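Scyllo-inositol 2-dehydrogenase (NADP(+)) IolW (Bacillus subtilis subsp. subtilis, PDB 3GDO) catalyses the reversible NADPH-dependent reduction of scyllo-inosose to scyllo-inositol and cannot use NADH in place of NADPH. Local coordinates at residues P193-A198 / K343-L348; I146-V151 / Q240-D245; A100-G105 / E325-I330. All coordinates share one frame; numbering follows the deposited sequence.

Interaction 1 (P193-A198 / K343-L348); sequences PKAVTA and KRTIML
Thr345 meets Thr197 hydroxyl to hydroxyl, OG1 of one lying 2.5 Å from OG1 of the other in a very short hydrogen bond in which either could be the donor. The same rotamer on both, with OG1 anti to the carbonyl carbon (chi1 -65° for Thr345, -55° for Thr197), turns the two hydroxyls to each other, and the two side chains cross at a slant. The methyl of Thr345 turns along the strand instead, its CG2 resting 3.7 Å from CB of Ala195. Ile346 carries the next step through its backbone: its N donates to O of Val196 at 2.9 Å, and its O receives N of Val196 at 2.9 Å, the two bonds that define an antiparallel hydrogen-bonded pair. That same Ile346 oxygen is approached by CA of Ala195, a CA-H...O contact at 3.4 Å. Met347 forms the non-hydrogen-bonded pair with Ala195, and its side chain shares a face of the sheet with the Ala195 methyl. Its CG lies 3.2 Å from O of Lys194 and beside CB of Ala195. Leu348 closes the ladder, its N donating to O of Lys194 at 3.0 Å. Its CD1 reaches CG2 of Val196 at 4.2 Å and also touches the ring of Pro193, so the end of 343-348 is joined to the start of 193-198 by apolar contacts as well. The short strand 346-347 thus forms one border, within this chain, of the mixed sheet in the C-terminal domain. At the Thr197-Thr345 end, Thr197 of the second subunit packs on Thr197. Strand 195-201 is paired on its other side with strand 212-219, and helix 323-342 covers the face bearing Val196 and Ile346, where Ile332 receives Pro193 and Leu348.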
loop_
_atom_site.group_PDB
_atom_site.type_symbol
_atom_site.label_atom_id
_atom_site.label_comp_id
_atom_site.label_asym_id
_atom_site.label_seq_id
_atom_site.Cartn_x
_atom_site.Cartn_y
_atom_site.Cartn_z
ATOM N N PRO B 193 14.951 10.735 -4.110
ATOM C CA PRO B 193 14.045 10.494 -5.224
ATOM C C PRO B 193 13.975 11.714 -6.145
ATOM O O PRO B 193 14.515 12.765 -5.832
ATOM C CB PRO B 193 12.687 10.291 -4.529
ATOM C CG PRO B 193 12.768 11.178 -3.321
ATOM C CD PRO B 193 14.222 11.090 -2.869
ATOM N N LYS B 194 13.288 11.607 -7.268
ATOM C CA LYS B 194 13.159 12.800 -8.074
ATOM C C LYS B 194 11.876 13.566 -7.828
ATOM O O LYS B 194 11.759 14.707 -8.262
ATOM C CB LYS B 194 13.383 12.536 -9.544
ATOM C CG LYS B 194 12.681 11.366 -10.146
ATOM C CD LYS B 194 13.304 11.172 -11.536
ATOM C CE LYS B 194 12.831 9.906 -12.243
ATOM N NZ LYS B 194 11.459 10.095 -12.804
ATOM N N ALA B 195 10.931 12.958 -7.102
ATOM C CA ALA B 195 9.702 13.650 -6.792
ATOM C C ALA B 195 9.010 12.985 -5.618
ATOM O O ALA B 195 9.350 11.841 -5.256
ATOM C CB ALA B 195 8.795 13.723 -8.021
ATOM N N VAL B 196 8.083 13.720 -4.999
ATOM C CA VAL B 196 7.309 13.211 -3.863
ATOM C C VAL B 196 5.864 13.556 -4.154
ATOM O O VAL B 196 5.559 14.700 -4.536
ATOM C CB VAL B 196 7.735 13.894 -2.531
ATOM C CG1 VAL B 196 6.851 13.466 -1.331
ATOM C CG2 VAL B 196 9.209 13.647 -2.230
ATOM N N THR B 197 4.973 12.580 -4.000
ATOM C CA THR B 197 3.530 12.832 -4.115
ATOM C C THR B 197 2.915 12.363 -2.784
ATOM O O THR B 197 3.205 11.249 -2.312
ATOM C CB THR B 197 2.946 12.122 -5.348
ATOM O OG1 THR B 197 3.674 12.509 -6.529
ATOM C CG2 THR B 197 1.421 12.449 -5.550
ATOM N N ALA B 198 2.089 13.180 -2.142
ATOM C CA ALA B 198 1.683 12.790 -0.783
ATOM C C ALA B 198 0.300 13.274 -0.405
ATOM O O ALA B 198 -0.173 14.298 -0.898
ATOM C CB ALA B 198 2.721 13.299 0.240
ATOM N N LYS B 343 -1.905 19.697 -3.686
ATOM C CA LYS B 343 -2.527 18.631 -4.438
ATOM C C LYS B 343 -1.815 18.339 -5.722
ATOM O O LYS B 343 -2.469 18.157 -6.743
ATOM C CB LYS B 343 -3.956 18.994 -4.818
ATOM C CG LYS B 343 -4.873 19.350 -3.681
ATOM C CD LYS B 343 -5.261 18.117 -2.963
ATOM C CE LYS B 343 -6.413 18.374 -1.981
ATOM N NZ LYS B 343 -6.432 17.195 -1.052
ATOM N N ARG B 344 -0.494 18.269 -5.699
ATOM C CA ARG B 344 0.244 17.952 -6.904
ATOM C C ARG B 344 1.542 17.292 -6.539
ATOM O O ARG B 344 1.970 17.330 -5.380
ATOM C CB ARG B 344 0.513 19.237 -7.751
ATOM C CG ARG B 344 1.447 20.308 -7.078
ATOM C CD ARG B 344 1.729 21.561 -8.005
ATOM N NE ARG B 344 2.718 22.458 -7.388
ATOM C CZ ARG B 344 4.047 22.301 -7.492
ATOM N NH1 ARG B 344 4.579 21.295 -8.202
ATOM N NH2 ARG B 344 4.857 23.138 -6.869
ATOM N N THR B 345 2.202 16.715 -7.527
ATOM C CA THR B 345 3.521 16.138 -7.296
ATOM C C THR B 345 4.550 17.271 -7.133
ATOM O O THR B 345 4.515 18.260 -7.876
ATOM C CB THR B 345 3.850 15.201 -8.425
ATOM O OG1 THR B 345 2.908 14.111 -8.359
ATOM C CG2 THR B 345 5.262 14.668 -8.319
ATOM N N ILE B 346 5.393 17.171 -6.108
ATOM C CA ILE B 346 6.478 18.147 -5.889
ATOM C C ILE B 346 7.776 17.520 -6.349
ATOM O O ILE B 346 8.243 16.527 -5.765
ATOM C CB ILE B 346 6.595 18.574 -4.404
ATOM C CG1 ILE B 346 5.300 19.206 -3.928
ATOM C CG2 ILE B 346 7.747 19.616 -4.172
ATOM C CD1 ILE B 346 4.762 20.284 -4.812
ATOM N N MET B 347 8.349 18.085 -7.411
ATOM C CA MET B 347 9.634 17.614 -7.936
ATOM C C MET B 347 10.811 18.210 -7.146
ATOM O O MET B 347 10.678 19.283 -6.577
ATOM C CB MET B 347 9.736 17.910 -9.441
ATOM C CG MET B 347 10.170 16.685 -10.248
ATOM S SD MET B 347 9.238 16.424 -11.789
ATOM C CE MET B 347 9.865 14.793 -12.241
ATOM N N LEU B 348 11.945 17.507 -7.097
ATOM C CA LEU B 348 13.108 17.925 -6.278
ATOM C C LEU B 348 14.415 18.003 -7.046
ATOM O O LEU B 348 14.832 17.009 -7.641
ATOM C CB LEU B 348 13.342 16.937 -5.136
ATOM C CG LEU B 348 12.238 16.499 -4.184
ATOM C CD1 LEU B 348 12.849 15.544 -3.187
ATOM C CD2 LEU B 348 11.628 17.702 -3.494
#

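Interaction 2 (I146-V151 / Q240-D245); sequences INTYQV and QIHGKD
The backbone oxygen of His242 is gripped by two successive amides, Asn147 N at 2.6 Å and Thr148 N at 3.2 Å, both lying in its carbonyl plane. Two residues opposite one make this a classic beta bulge, and the Thr148-His242 pair is completed by His242 N donating to Thr148 O at 2.9 Å. Asn147, with chi1 63°, folds its amide back over the bulge, where OD1 accepts a 2.7 Å bond from Thr148 OG1. Thr148 and His242 lie side by side, CB of Thr148 meeting CD2 at the edge of the imidazole. Water 1 sits in the ring plane, 2.8 Å from His242 NE2, and donates to Gln150 OE1; ND1 is bonded to Ser247, so both ring nitrogens are engaged and the ring's rotation is probably fixed. Gln150 and Gln240 form the next hydrogen-bonded pair through their backbones, while the planes of their side-chain amides stand 77° apart. The face of Thr148, Gln150 and His242 packs on Gln203, Tyr227 and Ala234 of the second subunit. On the reverse face Ile241 stands between two neighbours: CG2 touches Ile146 CG2 at 3.7 Å, while CD1 runs alongside the Tyr149 ring to CE1 at 3.6 Å. Helices 129-139 and 174-190 cover this apolar face, and strand 222-228 flanks 146-152 on its other side.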
loop_
_atom_site.group_PDB
_atom_site.type_symbol
_atom_site.label_atom_id
_atom_site.label_comp_id
_atom_site.label_asym_id
_atom_site.label_seq_id
_atom_site.Cartn_x
_atom_site.Cartn_y
_atom_site.Cartn_z
ATOM N N ILE B 146 15.418 -3.783 -7.130
ATOM C CA ILE B 146 14.165 -3.583 -6.416
ATOM C C ILE B 146 13.332 -2.618 -7.249
ATOM O O ILE B 146 13.854 -1.587 -7.702
ATOM C CB ILE B 146 14.416 -3.063 -4.988
ATOM C CG1 ILE B 146 14.976 -4.212 -4.141
ATOM C CG2 ILE B 146 13.124 -2.501 -4.383
ATOM C CD1 ILE B 146 15.676 -3.750 -2.818
ATOM N N ASN B 147 12.068 -2.984 -7.502
ATOM C CA ASN B 147 11.208 -2.123 -8.315
ATOM C C ASN B 147 10.094 -1.460 -7.488
ATOM O O ASN B 147 9.551 -0.438 -7.877
ATOM C CB ASN B 147 10.643 -2.895 -9.528
ATOM C CG ASN B 147 9.748 -4.058 -9.128
ATOM O OD1 ASN B 147 8.644 -3.860 -8.589
ATOM N ND2 ASN B 147 10.201 -5.270 -9.390
ATOM N N THR B 148 9.757 -2.069 -6.357
ATOM C CA THR B 148 8.683 -1.569 -5.499
ATOM C C THR B 148 9.090 -1.781 -4.048
ATOM O O THR B 148 9.506 -2.909 -3.645
ATOM C CB THR B 148 7.332 -2.315 -5.766
ATOM O OG1 THR B 148 6.987 -2.219 -7.140
ATOM C CG2 THR B 148 6.190 -1.699 -4.985
ATOM N N TYR B 149 8.904 -0.734 -3.239
ATOM C CA TYR B 149 9.379 -0.748 -1.837
ATOM C C TYR B 149 8.315 -0.075 -0.996
ATOM O O TYR B 149 8.143 1.164 -1.043
ATOM C CB TYR B 149 10.739 0.006 -1.733
ATOM C CG TYR B 149 11.319 0.055 -0.324
ATOM C CD1 TYR B 149 12.062 -1.018 0.195
ATOM C CD2 TYR B 149 11.160 1.190 0.482
ATOM C CE1 TYR B 149 12.602 -0.969 1.493
ATOM C CE2 TYR B 149 11.712 1.267 1.762
ATOM C CZ TYR B 149 12.414 0.189 2.270
ATOM O OH TYR B 149 12.921 0.281 3.538
ATOM N N GLN B 150 7.549 -0.881 -0.278
ATOM C CA GLN B 150 6.314 -0.376 0.366
ATOM C C GLN B 150 6.406 -0.645 1.830
ATOM O O GLN B 150 6.613 -1.801 2.247
ATOM C CB GLN B 150 5.059 -1.079 -0.173
ATOM C CG GLN B 150 4.734 -0.713 -1.598
ATOM C CD GLN B 150 3.531 -1.494 -2.155
ATOM O OE1 GLN B 150 3.181 -2.578 -1.652
ATOM N NE2 GLN B 150 2.915 -0.954 -3.221
ATOM N N VAL B 151 6.286 0.417 2.613
ATOM C CA VAL B 151 6.495 0.299 4.066
ATOM C C VAL B 151 5.292 0.895 4.762
ATOM O O VAL B 151 4.849 2.018 4.408
ATOM C CB VAL B 151 7.817 1.026 4.540
ATOM C CG1 VAL B 151 8.087 0.726 5.982
ATOM C CG2 VAL B 151 8.994 0.566 3.675
ATOM N N GLN B 240 6.963 -4.674 2.258
ATOM C CA GLN B 240 6.738 -5.462 1.071
ATOM C C GLN B 240 7.681 -4.929 0.023
ATOM O O GLN B 240 7.539 -3.763 -0.472
ATOM C CB GLN B 240 5.274 -5.346 0.578
ATOM C CG GLN B 240 4.229 -5.789 1.610
ATOM C CD GLN B 240 2.781 -5.445 1.216
ATOM O OE1 GLN B 240 2.223 -6.010 0.286
ATOM N NE2 GLN B 240 2.170 -4.527 1.963
ATOM N N ILE B 241 8.634 -5.779 -0.348
ATOM C CA ILE B 241 9.677 -5.360 -1.273
ATOM C C ILE B 241 9.791 -6.307 -2.462
ATOM O O ILE B 241 10.029 -7.508 -2.260
ATOM C CB ILE B 241 11.052 -5.294 -0.565
ATOM C CG1 ILE B 241 10.978 -4.512 0.751
ATOM C CG2 ILE B 241 12.100 -4.669 -1.516
ATOM C CD1 ILE B 241 12.276 -4.594 1.592
ATOM N N HIS B 242 9.668 -5.771 -3.673
ATOM C CA HIS B 242 9.668 -6.573 -4.906
ATOM C C HIS B 242 10.814 -6.184 -5.813
ATOM O O HIS B 242 10.954 -4.993 -6.184
ATOM C CB HIS B 242 8.340 -6.428 -5.672
ATOM C CG HIS B 242 7.139 -6.583 -4.796
ATOM N ND1 HIS B 242 6.933 -7.708 -4.028
ATOM C CD2 HIS B 242 6.081 -5.755 -4.559
ATOM C CE1 HIS B 242 5.823 -7.553 -3.318
ATOM N NE2 HIS B 242 5.295 -6.371 -3.608
ATOM N N GLY B 243 11.626 -7.178 -6.171
ATOM C CA GLY B 243 12.733 -7.003 -7.138
ATOM C C GLY B 243 12.584 -7.870 -8.387
ATOM O O GLY B 243 11.541 -8.513 -8.576
ATOM N N LYS B 244 13.617 -7.945 -9.232
ATOM C CA LYS B 244 13.463 -8.715 -10.498
ATOM C C LYS B 244 13.051 -10.179 -10.333
ATOM O O LYS B 244 12.291 -10.684 -11.151
ATOM C CB LYS B 244 14.650 -8.555 -11.482
ATOM C CG LYS B 244 16.017 -9.103 -11.049
ATOM C CD LYS B 244 16.794 -9.549 -12.303
ATOM C CE LYS B 244 18.328 -9.448 -12.193
ATOM N NZ LYS B 244 18.872 -10.035 -10.938
ATOM N N ASP B 245 13.459 -10.804 -9.226
ATOM C CA ASP B 245 13.461 -12.268 -9.024
ATOM C C ASP B 245 12.841 -12.708 -7.730
ATOM O O ASP B 245 12.574 -13.899 -7.522
ATOM C CB ASP B 245 14.924 -12.730 -8.899
ATOM C CG ASP B 245 15.507 -13.125 -10.213
ATOM O OD1 ASP B 245 16.596 -13.752 -10.221
ATOM O OD2 ASP B 245 14.847 -12.825 -11.247
HETATM O O HOH W 1 2.909 -4.971 -3.287
#

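Interaction 3 (A100-G105 / E325-I330); sequences ATAEEG and EGINVI
Ile330 and Ile327 of helix 323-342, one turn apart, meet Ala102 and Gly105 by van der Waals contact, largely against the backbone. Ile330 presses the methyl CG2 into the start of helix 102-115, 3.3 Å from N of Ala102 and 3.4 Å from C of Thr101, so that the methyl lies on the peptide link leading into the first turn. With CG2 anti to the backbone N (chi1 -55° for CG1), this branch is the one delivered to the peptide, and it also reaches O of Ala100 at 3.7 Å. Ile327 works one turn farther into the other helix. Its CD1 lies 3.4 Å from O of Gly105, with CG1 close to the same carbonyl carbon. The absence of a side chain at Gly105 lets the isoleucine come directly against the main chain. Between the two, the methyl of Ala102 is shared: CB is 4.3 Å from CG2 of Ile327 and a similar distance from CG2 of Ile330.

Hydrogen bonds are confined to each side of the contact or come from neighbouring residues. Thr101 is the N-cap of helix 102-115 and forms a capping box with Glu104: Glu104 N gives a weak bond to Thr101 OG1, and Thr101 N gives a weak one to Glu104 OE1. The threonine hydroxyl adds a firmer bond, OG1 donating to Glu104 OE1 at 2.7 Å from the anti side of the carboxylate. Ala102 N is taken by Glu334 of helix 323-342, a polar tie beside the Ile330 methyl, while Tyr176 donates to O of Ala100.

A capped helix start of the Rossmann-fold domain is thereby seated against a helix of the C-terminal alpha/beta domain, the two-domain architecture of the Gfo/Idh/MocA family.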
loop_
_atom_site.group_PDB
_atom_site.type_symbol
_atom_site.label_atom_id
_atom_site.label_comp_id
_atom_site.label_asym_id
_atom_site.label_seq_id
_atom_site.Cartn_x
_atom_site.Cartn_y
_atom_site.Cartn_z
ATOM N N ALA B 100 11.992 21.233 12.347
ATOM C CA ALA B 100 10.783 21.361 11.539
ATOM C C ALA B 100 11.049 21.692 10.055
ATOM O O ALA B 100 10.291 21.278 9.171
ATOM C CB ALA B 100 9.817 22.388 12.164
ATOM N N THR B 101 12.110 22.462 9.774
ATOM C CA THR B 101 12.383 22.875 8.392
ATOM C C THR B 101 13.795 22.496 7.996
ATOM O O THR B 101 14.696 22.383 8.855
ATOM C CB THR B 101 12.177 24.423 8.126
ATOM O OG1 THR B 101 13.087 25.174 8.924
ATOM C CG2 THR B 101 10.738 24.895 8.438
ATOM N N ALA B 102 13.986 22.313 6.696
ATOM C CA ALA B 102 15.291 21.979 6.148
ATOM C C ALA B 102 16.303 23.135 6.358
ATOM O O ALA B 102 17.479 22.891 6.624
ATOM C CB ALA B 102 15.153 21.628 4.666
ATOM N N GLU B 103 15.808 24.367 6.228
ATOM C CA GLU B 103 16.557 25.634 6.407
ATOM C C GLU B 103 17.162 25.751 7.812
ATOM O O GLU B 103 18.324 26.150 7.979
ATOM C CB GLU B 103 15.600 26.829 6.134
ATOM C CG GLU B 103 16.218 28.084 5.485
ATOM C CD GLU B 103 15.152 29.063 4.868
ATOM O OE1 GLU B 103 15.264 30.309 5.035
ATOM O OE2 GLU B 103 14.204 28.592 4.197
ATOM N N GLU B 104 16.394 25.374 8.827
ATOM C CA GLU B 104 16.906 25.329 10.193
ATOM C C GLU B 104 18.006 24.292 10.320
ATOM O O GLU B 104 19.038 24.543 10.946
ATOM C CB GLU B 104 15.801 25.015 11.193
ATOM C CG GLU B 104 14.695 26.030 11.216
ATOM C CD GLU B 104 13.504 25.536 12.026
ATOM O OE1 GLU B 104 12.796 24.611 11.580
ATOM O OE2 GLU B 104 13.277 26.079 13.113
ATOM N N GLY B 105 17.780 23.119 9.739
ATOM C CA GLY B 105 18.794 22.081 9.705
ATOM C C GLY B 105 20.098 22.474 9.007
ATOM O O GLY B 105 21.191 22.111 9.491
ATOM N N GLU B 325 22.213 13.871 5.852
ATOM C CA GLU B 325 21.201 12.819 5.775
ATOM C C GLU B 325 19.970 13.197 6.631
ATOM O O GLU B 325 18.844 13.090 6.158
ATOM C CB GLU B 325 21.792 11.474 6.184
ATOM C CG GLU B 325 22.841 10.945 5.194
ATOM C CD GLU B 325 23.689 9.879 5.855
ATOM O OE1 GLU B 325 23.514 9.652 7.085
ATOM O OE2 GLU B 325 24.518 9.259 5.174
ATOM N N GLY B 326 20.210 13.731 7.836
ATOM C CA GLY B 326 19.147 14.278 8.680
ATOM C C GLY B 326 18.341 15.339 7.959
ATOM O O GLY B 326 17.103 15.301 7.941
ATOM N N ILE B 327 19.029 16.302 7.347
ATOM C CA ILE B 327 18.334 17.376 6.633
ATOM C C ILE B 327 17.527 16.774 5.457
ATOM O O ILE B 327 16.444 17.269 5.123
ATOM C CB ILE B 327 19.347 18.437 6.082
ATOM C CG1 ILE B 327 19.920 19.306 7.218
ATOM C CG2 ILE B 327 18.717 19.310 5.033
ATOM C CD1 ILE B 327 21.230 20.073 6.791
ATOM N N ASN B 328 18.059 15.738 4.813
ATOM C CA ASN B 328 17.344 15.194 3.654
ATOM C C ASN B 328 15.952 14.632 3.999
ATOM O O ASN B 328 15.012 14.745 3.199
ATOM C CB ASN B 328 18.183 14.172 2.877
ATOM C CG ASN B 328 19.171 14.843 1.940
ATOM O OD1 ASN B 328 18.971 15.977 1.538
ATOM N ND2 ASN B 328 20.263 14.157 1.638
ATOM N N VAL B 329 15.848 14.072 5.197
ATOM C CA VAL B 329 14.568 13.558 5.758
ATOM C C VAL B 329 13.568 14.676 5.879
ATOM O O VAL B 329 12.401 14.544 5.462
ATOM C CB VAL B 329 14.780 12.927 7.134
ATOM C CG1 VAL B 329 13.435 12.439 7.749
ATOM C CG2 VAL B 329 15.729 11.791 6.995
ATOM N N ILE B 330 14.034 15.788 6.433
ATOM C CA ILE B 330 13.192 16.971 6.578
ATOM C C ILE B 330 12.778 17.513 5.239
ATOM O O ILE B 330 11.659 17.927 5.069
ATOM C CB ILE B 330 13.884 18.081 7.427
ATOM C CG1 ILE B 330 14.309 17.527 8.800
ATOM C CG2 ILE B 330 12.964 19.265 7.602
ATOM C CD1 ILE B 330 13.210 16.637 9.524
#

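How the interactions relate
From the N terminus, residues 100-105 of the Rossmann domain come first, and their partner 325-330 lies 220 residues on, so interaction 3 closes the longest loop and joins the two domains. Within that loop lies the whole of interaction 2, where 146-151 pairs with 240-245 inside the mixed sheet. Interaction 1 starts between those two segments, at 193-198, and ends beyond everything else at 343-348; it therefore crosses both others. Interactions 1 and 2 share the sheet, their centres 20 Å apart, and both touch the second subunit. Helix 323-342 leads on from interaction 3, through a short loop, to strand 346-347, putting the domain junction and the sheet border on consecutive elements.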